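Local atomic coordinates of dipeptidase AC. Metallo peptidase. MEROPS family M19 (Rhodobacter sphaeroides, PDB entry 3LY0), a protein that probably hydrolyses dipeptides as a zinc-dependent metallodipeptidase and is captured here with a phosphinate mimic of L-Ala-D-Ala. Residues V176-P181 with T267-E272; P184-G189 with P241-L246. All blocks are in the same frame, centred on the assembly; numbering follows the deposited sequence.

How the contacts relate
Leaving strand 159-163, the chain runs through residues 176-181, whose strand 179-180 pairs with strand 79-80, and then through the loop 184-189 that leads to helix 192-204. After strand 230-231 it returns in the loop 241-246, which closes contact 2 against 184-189. Helix 248-256 and strand 260-263 follow, and the short helical turn at 267-272 closes contact 1 against 176-181, so contact 2 lies wholly within the larger loop of contact 1. Segment 241-246 is the bridge: Thr243 OG1 hydrogen-bonds Pro177 O and Asn245 ND2 hydrogen-bonds Phe269 O. In this TIM-barrel-type fold the contacts tie loops that carry Phe178, Arg244 and Phe269 of the inhibitor pocket to the neighbouring loop 184-189.

Contact 1 of 2, residues V176-P181 with T267-E272; sequences VPFRFP and TSFLRE. With LY0 ((2R)-3-[(R)-[(1R)-1-aminoethyl](hydroxy)phosphoryl]-2-methylpropanoic acid), chain C.
The rings of Phe178 and Phe269 meet edge to edge, with Phe178 CE1 4.2 Å from Phe269 CZ. No hydrogen bond joins 176-181 to 267-272. The inhibitor's carboxylate oxygen O61 sits at the rim of both rings, 3.1 Å from Phe178 CE1 and 3.3 Å from Phe269 CE2. Ring edges carry slightly positive hydrogens, so two phenylalanines can border a carboxylate oxygen without competing for its hydrogen bond from Arg244. The CA-CB bond of Phe269 points away from the other segment, yet with CG beside the backbone N (chi1 -55°) its ring comes back to the pocket.

Farther out, Phe180 makes a second, separate touch. Its CA-CB bond already heads toward 267-272, and CG anti to the backbone N (chi1 -176°) continues the reach until CZ lies 3.4 Å from Glu272 O. A ring C-H meets this carbonyl oxygen obliquely, a van der Waals or weakly polar touch and not a hydrogen bond. The long, flat side chain suits a gap where the nearest CA atoms, of Phe180 and Ser268, are 8.7 Å apart. The carboxylate of Glu272 is engaged elsewhere, in a salt bridge with Arg287.

Thr267 O accepts from both Leu270 N and Arg271 N, closing the short, weakly bonded helical turn that carries Phe269, while Phe269 O is held by the side-chain amides of Asn235 and Asn245. In 176-181, the backbone of Phe178 bonds with Leu81 and that of Phe180 with Phe79, as strand 179-180 pairs with 79-80. The result is an aromatic edge of the inhibitor pocket, and so probably of the dipeptide site, beside the two-zinc centre of an M19 dipeptidase.

Contact 2 of 2, residues P184-G189 with P241-L246; sequences PDTGEG and PSTRNL. With LY0 ((2R)-3-[(R)-[(1R)-1-aminoethyl](hydroxy)phosphoryl]-2-methylpropanoic acid), chain C.
Pro184 and Thr243 bring their backbones together, their CA atoms 4.4 Å apart, where the loop 184-189 lies against the type I beta turn from Ser242 to Asn245. No hydrogen bond crosses between the segments, and Pro184 meets the turn through its ring: CB packs 3.7 Å from Thr243 O, and CG 3.6 Å from Asn245 O. Both are van der Waals contacts of ring carbons. A proline suits this place because its compact ring can rest against two carbonyl oxygens while its nitrogen has no N-H to satisfy. Thr186 adds an apolar touch, its CG2 4.1 Å from Thr243 CG2, the two side chains crossing at about a right angle.

Thr243 divides its work between its two branches. With chi1 at 49°, the methyl is beside the backbone N and turned to Thr186, while OG1 is bonded to Pro177 O and Arg179 N. The turn itself is braced from within: Asn245 N donates to Ser242 O, and Ser242 OG accepts from Arg244 N at 3.0 Å, an ST turn. Asn245 extends the bracing outward, since its OD1 takes the N-H of Asn235 and its ND2 bonds Thr240 O.

On this frame Arg244 leaves the loop contact and folds back at chi2 and chi3 to present the edge of its guanidinium to the inhibitor carboxylate. NE donates to O61 of LY0 at 2.7 Å, and NH2 to its O62 in a nearly straight bond (175°). Ser234 OG, bonded to NH1, and His233 O, bonded to NH2, fix the plane of the group. Such a two-pronged grip is consistent with Arg244 reading the C-terminal carboxylate of a dipeptide and probably balancing its charge.

Contact 1 of 2, residues V176-P181 with T267-E272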
ATOM      1  N   VAL A 176      -6.977   4.800  11.494  1.00 10.62           N
ATOM      2  CA  VAL A 176      -8.423   4.926  11.411  1.00 10.16           C
ATOM      3  C   VAL A 176      -9.072   3.570  11.589  1.00 11.92           C
ATOM      4  O   VAL A 176      -8.564   2.564  11.112  1.00 11.63           O
ATOM      5  CB  VAL A 176      -8.897   5.526  10.053  1.00 10.33           C
ATOM      6  CG1 VAL A 176      -8.378   6.936   9.869  1.00 11.53           C
ATOM      7  CG2 VAL A 176      -8.529   4.615   8.864  1.00 10.90           C
ATOM      8  N   PRO A 177     -10.214   3.528  12.277  1.00 12.43           N
ATOM      9  CA  PRO A 177     -11.021   2.315  12.192  1.00 11.94           C
ATOM     10  C   PRO A 177     -11.648   2.244  10.811  1.00 12.30           C
ATOM     11  O   PRO A 177     -11.783   3.285  10.154  1.00 14.79           O
ATOM     12  CB  PRO A 177     -12.114   2.560  13.235  1.00 13.80           C
ATOM     13  CG  PRO A 177     -12.254   4.058  13.255  1.00 17.44           C
ATOM     14  CD  PRO A 177     -10.856   4.576  13.093  1.00 15.87           C
ATOM     15  N   PHE A 178     -12.017   1.051  10.365  1.00 11.29           N
ATOM     16  CA  PHE A 178     -12.742   0.913   9.106  1.00 12.61           C
ATOM     17  C   PHE A 178     -14.193   1.299   9.319  1.00 12.51           C
ATOM     18  O   PHE A 178     -14.908   0.641  10.076  1.00 14.65           O
ATOM     19  CB  PHE A 178     -12.658  -0.518   8.594  1.00 14.31           C
ATOM     20  CG  PHE A 178     -11.268  -0.952   8.281  1.00 13.32           C
ATOM     21  CD1 PHE A 178     -10.654  -0.545   7.104  1.00 15.53           C
ATOM     22  CD2 PHE A 178     -10.559  -1.747   9.168  1.00 15.30           C
ATOM     23  CE1 PHE A 178      -9.362  -0.932   6.813  1.00 12.83           C
ATOM     24  CE2 PHE A 178      -9.269  -2.142   8.881  1.00 15.42           C
ATOM     25  CZ  PHE A 178      -8.666  -1.733   7.702  1.00 15.23           C
ATOM     26  N   ARG A 179     -14.625   2.367   8.656  1.00 12.38           N
ATOM     27  CA  ARG A 179     -15.983   2.862   8.828  1.00 12.65           C
ATOM     28  C   ARG A 179     -16.478   3.485   7.532  1.00 13.44           C
ATOM     29  O   ARG A 179     -15.704   4.052   6.769  1.00 12.53           O
ATOM     30  CB  ARG A 179     -15.999   3.896   9.954  1.00 13.95           C
ATOM     31  CG  ARG A 179     -17.257   4.712  10.097  1.00 19.55           C
ATOM     32  CD  ARG A 179     -17.056   5.748  11.196  1.00 25.13           C
ATOM     33  NE  ARG A 179     -16.730   5.102  12.464  1.00 25.43           N
ATOM     34  CZ  ARG A 179     -15.813   5.523  13.331  1.00 26.30           C
ATOM     35  NH1 ARG A 179     -15.104   6.621  13.102  1.00 27.98           N
ATOM     36  NH2 ARG A 179     -15.615   4.849  14.451  1.00 32.00           N
ATOM     37  N   PHE A 180     -17.776   3.376   7.276  1.00 13.22           N
ATOM     38  CA  PHE A 180     -18.390   4.077   6.153  1.00 13.39           C
ATOM     39  C   PHE A 180     -19.835   4.403   6.505  1.00 12.85           C
ATOM     40  O   PHE A 180     -20.560   3.517   6.938  1.00 14.76           O
ATOM     41  CB  PHE A 180     -18.387   3.224   4.885  1.00 12.55           C
ATOM     42  CG  PHE A 180     -18.922   3.952   3.678  1.00 11.83           C
ATOM     43  CD1 PHE A 180     -18.056   4.588   2.800  1.00 12.70           C
ATOM     44  CD2 PHE A 180     -20.290   4.034   3.444  1.00 12.91           C
ATOM     45  CE1 PHE A 180     -18.538   5.271   1.706  1.00 15.07           C
ATOM     46  CE2 PHE A 180     -20.790   4.723   2.346  1.00 14.70           C
ATOM     47  CZ  PHE A 180     -19.912   5.345   1.470  1.00 15.42           C
ATOM     48  N   PRO A 181     -20.254   5.665   6.321  1.00 13.17           N
ATOM     49  CA  PRO A 181     -19.410   6.790   5.922  1.00 11.76           C
ATOM     50  C   PRO A 181     -18.749   7.389   7.160  1.00 12.72           C
ATOM     51  O   PRO A 181     -19.243   7.205   8.275  1.00 14.11           O
ATOM     52  CB  PRO A 181     -20.424   7.777   5.341  1.00 11.50           C
ATOM     53  CG  PRO A 181     -21.627   7.551   6.175  1.00 14.18           C
ATOM     54  CD  PRO A 181     -21.681   6.056   6.373  1.00 11.65           C
ATOM     55  N   THR A 267     -12.613  -2.652  -3.238  1.00 11.39           N
ATOM     56  CA  THR A 267     -13.986  -2.301  -3.583  1.00 10.87           C
ATOM     57  C   THR A 267     -14.548  -1.268  -2.601  1.00 10.82           C
ATOM     58  O   THR A 267     -15.193  -0.288  -3.005  1.00 12.27           O
ATOM     59  CB  THR A 267     -14.860  -3.570  -3.580  1.00 13.73           C
ATOM     60  OG1 THR A 267     -14.615  -4.290  -2.364  1.00 17.69           O
ATOM     61  CG2 THR A 267     -14.468  -4.469  -4.744  1.00 14.41           C
ATOM     62  N   SER A 268     -14.275  -1.485  -1.317  1.00 11.04           N
ATOM     63  CA  SER A 268     -14.817  -0.646  -0.249  1.00 11.88           C
ATOM     64  C   SER A 268     -14.405   0.814  -0.368  1.00 11.80           C
ATOM     65  O   SER A 268     -15.095   1.695   0.137  1.00 11.93           O
ATOM     66  CB  SER A 268     -14.352  -1.172   1.103  1.00 14.00           C
ATOM     67  OG  SER A 268     -14.719  -2.536   1.249  1.00 15.12           O
ATOM     68  N   PHE A 269     -13.278   1.067  -1.030  1.00 11.07           N
ATOM     69  CA  PHE A 269     -12.719   2.412  -1.075  1.00  9.29           C
ATOM     70  C   PHE A 269     -12.916   3.063  -2.436  1.00  9.86           C
ATOM     71  O   PHE A 269     -12.566   4.226  -2.617  1.00 10.44           O
ATOM     72  CB  PHE A 269     -11.223   2.385  -0.731  1.00  9.13           C
ATOM     73  CG  PHE A 269     -10.911   1.726   0.591  1.00 10.91           C
ATOM     74  CD1 PHE A 269     -11.856   1.668   1.610  1.00 11.98           C
ATOM     75  CD2 PHE A 269      -9.652   1.173   0.814  1.00 12.24           C
ATOM     76  CE1 PHE A 269     -11.555   1.064   2.830  1.00 12.22           C
ATOM     77  CE2 PHE A 269      -9.342   0.570   2.024  1.00 12.31           C
ATOM     78  CZ  PHE A 269     -10.297   0.506   3.031  1.00 10.89           C
ATOM     79  N   LEU A 270     -13.472   2.304  -3.381  1.00 10.36           N
ATOM     80  CA  LEU A 270     -13.723   2.779  -4.746  1.00 10.80           C
ATOM     81  C   LEU A 270     -15.197   3.090  -5.006  1.00 11.26           C
ATOM     82  O   LEU A 270     -15.521   4.093  -5.622  1.00 10.91           O
ATOM     83  CB  LEU A 270     -13.281   1.718  -5.760  1.00 10.71           C
ATOM     84  CG  LEU A 270     -11.782   1.515  -6.003  1.00  9.52           C
ATOM     85  CD1 LEU A 270     -11.530   0.291  -6.865  1.00 12.28           C
ATOM     86  CD2 LEU A 270     -11.170   2.746  -6.657  1.00  9.96           C
ATOM     87  N   ARG A 271     -16.077   2.200  -4.555  1.00 11.39           N
ATOM     88  CA  ARG A 271     -17.508   2.351  -4.829  1.00 11.93           C
ATOM     89  C   ARG A 271     -18.070   3.549  -4.080  1.00 11.99           C
ATOM     90  O   ARG A 271     -17.733   3.790  -2.928  1.00 12.82           O
ATOM     91  CB  ARG A 271     -18.250   1.090  -4.388  1.00 15.11           C
ATOM     92  CG  ARG A 271     -17.865  -0.160  -5.149  1.00 13.67           C
ATOM     93  CD  ARG A 271     -18.429  -1.395  -4.473  1.00 16.25           C
ATOM     94  NE  ARG A 271     -19.888  -1.335  -4.447  1.00 14.66           N
ATOM     95  CZ  ARG A 271     -20.682  -2.202  -5.062  1.00 19.88           C
ATOM     96  NH1 ARG A 271     -20.165  -3.217  -5.739  1.00 19.01           N
ATOM     97  NH2 ARG A 271     -21.999  -2.054  -4.989  1.00 17.56           N
ATOM     98  N   GLU A 272     -18.946   4.305  -4.723  1.00 13.75           N
ATOM     99  CA  GLU A 272     -19.530   5.445  -4.036  1.00 16.54           C
ATOM    100  C   GLU A 272     -20.374   4.999  -2.838  1.00 15.82           C
ATOM    101  O   GLU A 272     -20.518   5.748  -1.873  1.00 17.28           O
ATOM    102  CB  GLU A 272     -20.357   6.293  -4.997  1.00 15.67           C
ATOM    103  CG  GLU A 272     -19.515   7.092  -5.984  1.00 19.30           C
ATOM    104  CD  GLU A 272     -20.364   7.938  -6.919  1.00 28.56           C
ATOM    105  OE1 GLU A 272     -21.571   8.099  -6.646  1.00 37.88           O
ATOM    106  OE2 GLU A 272     -19.825   8.439  -7.926  1.00 37.23           O
TER
HETATM  107  P   LY0 C 363      -4.733  -3.941   4.123  1.00 12.30           P
HETATM  108  C1  LY0 C 363      -5.134  -6.106   5.842  1.00 16.69           C
HETATM  109  N1  LY0 C 363      -2.839  -5.597   5.054  1.00 11.58           N
HETATM  110  C2  LY0 C 363      -4.253  -5.598   4.721  1.00 13.43           C
HETATM  111  C4  LY0 C 363      -6.385  -4.008   3.321  1.00 13.75           C
HETATM  112  C5  LY0 C 363      -7.357  -2.950   3.761  1.00 13.92           C
HETATM  113  C6  LY0 C 363      -6.755  -1.572   3.783  1.00 12.37           C
HETATM  114  C7  LY0 C 363      -8.711  -3.032   3.103  1.00 16.28           C
HETATM  115  O31 LY0 C 363      -3.647  -3.532   3.155  1.00 12.01           O
HETATM  116  O32 LY0 C 363      -4.722  -2.945   5.329  1.00 11.45           O
HETATM  117  O61 LY0 C 363      -7.416  -0.576   4.424  1.00 12.92           O
HETATM  118  O62 LY0 C 363      -5.654  -1.333   3.260  1.00 11.69           O

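Contact 2 of 2, residues P184-G189 with P241-L246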
ATOM      1  N   PRO A 184     -11.914  10.914   8.187  1.00 13.07           N
ATOM      2  CA  PRO A 184     -10.659  10.307   8.650  1.00 11.47           C
ATOM      3  C   PRO A 184     -10.203  10.859  10.003  1.00 12.52           C
ATOM      4  O   PRO A 184      -9.220  10.379  10.556  1.00 11.75           O
ATOM      5  CB  PRO A 184      -9.643  10.706   7.574  1.00 12.22           C
ATOM      6  CG  PRO A 184     -10.397  11.335   6.485  1.00 18.02           C
ATOM      7  CD  PRO A 184     -11.720  11.792   7.025  1.00 13.06           C
ATOM      8  N   ASP A 185     -10.900  11.857  10.540  1.00 13.03           N
ATOM      9  CA  ASP A 185     -10.518  12.433  11.831  1.00 14.36           C
ATOM     10  C   ASP A 185     -11.127  11.616  12.960  1.00 15.83           C
ATOM     11  O   ASP A 185     -12.111  12.016  13.584  1.00 16.91           O
ATOM     12  CB  ASP A 185     -10.959  13.899  11.904  1.00 15.48           C
ATOM     13  CG  ASP A 185     -10.406  14.621  13.114  1.00 18.70           C
ATOM     14  OD1 ASP A 185      -9.572  14.043  13.842  1.00 19.51           O
ATOM     15  OD2 ASP A 185     -10.811  15.784  13.339  1.00 21.59           O
ATOM     16  N   THR A 186     -10.515  10.468  13.228  1.00 13.84           N
ATOM     17  CA  THR A 186     -11.100   9.463  14.106  1.00 13.60           C
ATOM     18  C   THR A 186     -10.448   9.357  15.480  1.00 13.33           C
ATOM     19  O   THR A 186     -10.932   8.620  16.345  1.00 15.90           O
ATOM     20  CB  THR A 186     -11.057   8.084  13.441  1.00 12.89           C
ATOM     21  OG1 THR A 186      -9.696   7.768  13.104  1.00 13.26           O
ATOM     22  CG2 THR A 186     -11.887   8.081  12.177  1.00 14.34           C
ATOM     23  N   GLY A 187      -9.350  10.079  15.680  1.00 13.14           N
ATOM     24  CA  GLY A 187      -8.648  10.010  16.955  1.00 14.47           C
ATOM     25  C   GLY A 187      -7.440  10.914  17.111  1.00 13.73           C
ATOM     26  O   GLY A 187      -7.265  11.894  16.379  1.00 15.21           O
ATOM     27  N   GLU A 188      -6.590  10.570  18.076  1.00 15.10           N
ATOM     28  CA  GLU A 188      -5.454  11.404  18.433  1.00 16.02           C
ATOM     29  C   GLU A 188      -4.321  11.331  17.418  1.00 14.12           C
ATOM     30  O   GLU A 188      -4.223  10.378  16.641  1.00 14.17           O
ATOM     31  CB  GLU A 188      -4.916  11.007  19.808  1.00 16.43           C
ATOM     32  CG  GLU A 188      -5.914  11.173  20.940  1.00 21.53           C
ATOM     33  CD  GLU A 188      -5.367  10.699  22.276  1.00 30.40           C
ATOM     34  OE1 GLU A 188      -6.093  10.812  23.286  1.00 39.31           O
ATOM     35  OE2 GLU A 188      -4.212  10.213  22.321  1.00 34.19           O
ATOM     36  N   GLY A 189      -3.464  12.344  17.431  1.00 14.99           N
ATOM     37  CA  GLY A 189      -2.326  12.388  16.538  1.00 13.90           C
ATOM     38  C   GLY A 189      -1.144  11.557  17.001  1.00 13.35           C
ATOM     39  O   GLY A 189      -1.291  10.646  17.821  1.00 13.43           O
ATOM     40  N   PRO A 241     -16.673   8.339   0.813  1.00 11.16           N
ATOM     41  CA  PRO A 241     -16.360   8.831   2.163  1.00 10.09           C
ATOM     42  C   PRO A 241     -16.075   7.720   3.174  1.00 10.61           C
ATOM     43  O   PRO A 241     -16.701   7.648   4.236  1.00 12.01           O
ATOM     44  CB  PRO A 241     -17.625   9.604   2.546  1.00 12.41           C
ATOM     45  CG  PRO A 241     -18.705   8.873   1.811  1.00 14.49           C
ATOM     46  CD  PRO A 241     -18.092   8.552   0.473  1.00 11.39           C
ATOM     47  N   SER A 242     -15.108   6.873   2.837  1.00 10.21           N
ATOM     48  CA  SER A 242     -14.552   5.892   3.767  1.00 11.98           C
ATOM     49  C   SER A 242     -13.518   6.565   4.664  1.00  9.54           C
ATOM     50  O   SER A 242     -12.784   7.439   4.214  1.00 10.33           O
ATOM     51  CB  SER A 242     -13.863   4.772   2.985  1.00 10.16           C
ATOM     52  OG  SER A 242     -12.995   4.019   3.828  1.00 11.38           O
ATOM     53  N   THR A 243     -13.442   6.154   5.926  1.00 10.17           N
ATOM     54  CA  THR A 243     -12.394   6.665   6.821  1.00 10.65           C
ATOM     55  C   THR A 243     -10.973   6.470   6.270  1.00 10.10           C
ATOM     56  O   THR A 243     -10.043   7.166   6.691  1.00 10.85           O
ATOM     57  CB  THR A 243     -12.464   5.983   8.196  1.00 10.74           C
ATOM     58  OG1 THR A 243     -12.533   4.564   8.004  1.00 12.30           O
ATOM     59  CG2 THR A 243     -13.734   6.440   8.938  1.00 13.24           C
ATOM     60  N   ARG A 244     -10.820   5.517   5.353  1.00 10.02           N
ATOM     61  CA  ARG A 244      -9.512   5.198   4.772  1.00 10.71           C
ATOM     62  C   ARG A 244      -9.077   6.120   3.633  1.00  9.81           C
ATOM     63  O   ARG A 244      -7.907   6.111   3.231  1.00 10.17           O
ATOM     64  CB  ARG A 244      -9.484   3.744   4.323  1.00  8.67           C
ATOM     65  CG  ARG A 244      -9.110   2.787   5.446  1.00  9.78           C
ATOM     66  CD  ARG A 244      -7.607   2.814   5.700  1.00 10.90           C
ATOM     67  NE  ARG A 244      -6.864   2.018   4.722  1.00 10.10           N
ATOM     68  CZ  ARG A 244      -6.127   2.502   3.724  1.00 11.09           C
ATOM     69  NH1 ARG A 244      -6.014   3.809   3.518  1.00 10.47           N
ATOM     70  NH2 ARG A 244      -5.474   1.658   2.935  1.00  9.75           N
ATOM     71  N   ASN A 245     -10.008   6.904   3.100  1.00 10.54           N
ATOM     72  CA  ASN A 245      -9.700   7.784   1.972  1.00  9.52           C
ATOM     73  C   ASN A 245      -9.232   9.186   2.380  1.00  9.84           C
ATOM     74  O   ASN A 245      -9.224   9.532   3.570  1.00 11.34           O
ATOM     75  CB  ASN A 245     -10.885   7.815   1.004  1.00  9.44           C
ATOM     76  CG  ASN A 245     -11.013   6.527   0.211  1.00  9.02           C
ATOM     77  OD1 ASN A 245     -10.053   5.753   0.105  1.00  9.45           O
ATOM     78  ND2 ASN A 245     -12.182   6.296  -0.362  1.00 10.90           N
ATOM     79  N   LEU A 246      -8.816   9.969   1.389  1.00  9.81           N
ATOM     80  CA  LEU A 246      -8.173  11.251   1.631  1.00 10.48           C
ATOM     81  C   LEU A 246      -9.105  12.397   1.244  1.00 10.38           C
ATOM     82  O   LEU A 246      -9.663  12.406   0.152  1.00 11.54           O
ATOM     83  CB  LEU A 246      -6.881  11.345   0.807  1.00 10.15           C
ATOM     84  CG  LEU A 246      -5.752  10.393   1.218  1.00 10.77           C
ATOM     85  CD1 LEU A 246      -4.726  10.269   0.107  1.00 11.52           C
ATOM     86  CD2 LEU A 246      -5.098  10.850   2.506  1.00 11.87           C
TER
HETATM   87  P   LY0 C 363      -4.733  -3.941   4.123  1.00 12.30           P
HETATM   88  C1  LY0 C 363      -5.134  -6.106   5.842  1.00 16.69           C
HETATM   89  N1  LY0 C 363      -2.839  -5.597   5.054  1.00 11.58           N
HETATM   90  C2  LY0 C 363      -4.253  -5.598   4.721  1.00 13.43           C
HETATM   91  C4  LY0 C 363      -6.385  -4.008   3.321  1.00 13.75           C
HETATM   92  C5  LY0 C 363      -7.357  -2.950   3.761  1.00 13.92           C
HETATM   93  C6  LY0 C 363      -6.755  -1.572   3.783  1.00 12.37           C
HETATM   94  C7  LY0 C 363      -8.711  -3.032   3.103  1.00 16.28           C
HETATM   95  O31 LY0 C 363      -3.647  -3.532   3.155  1.00 12.01           O
HETATM   96  O32 LY0 C 363      -4.722  -2.945   5.329  1.00 11.45           O
HETATM   97  O61 LY0 C 363      -7.416  -0.576   4.424  1.00 12.92           O
HETATM   98  O62 LY0 C 363      -5.654  -1.333   3.260  1.00 11.69           O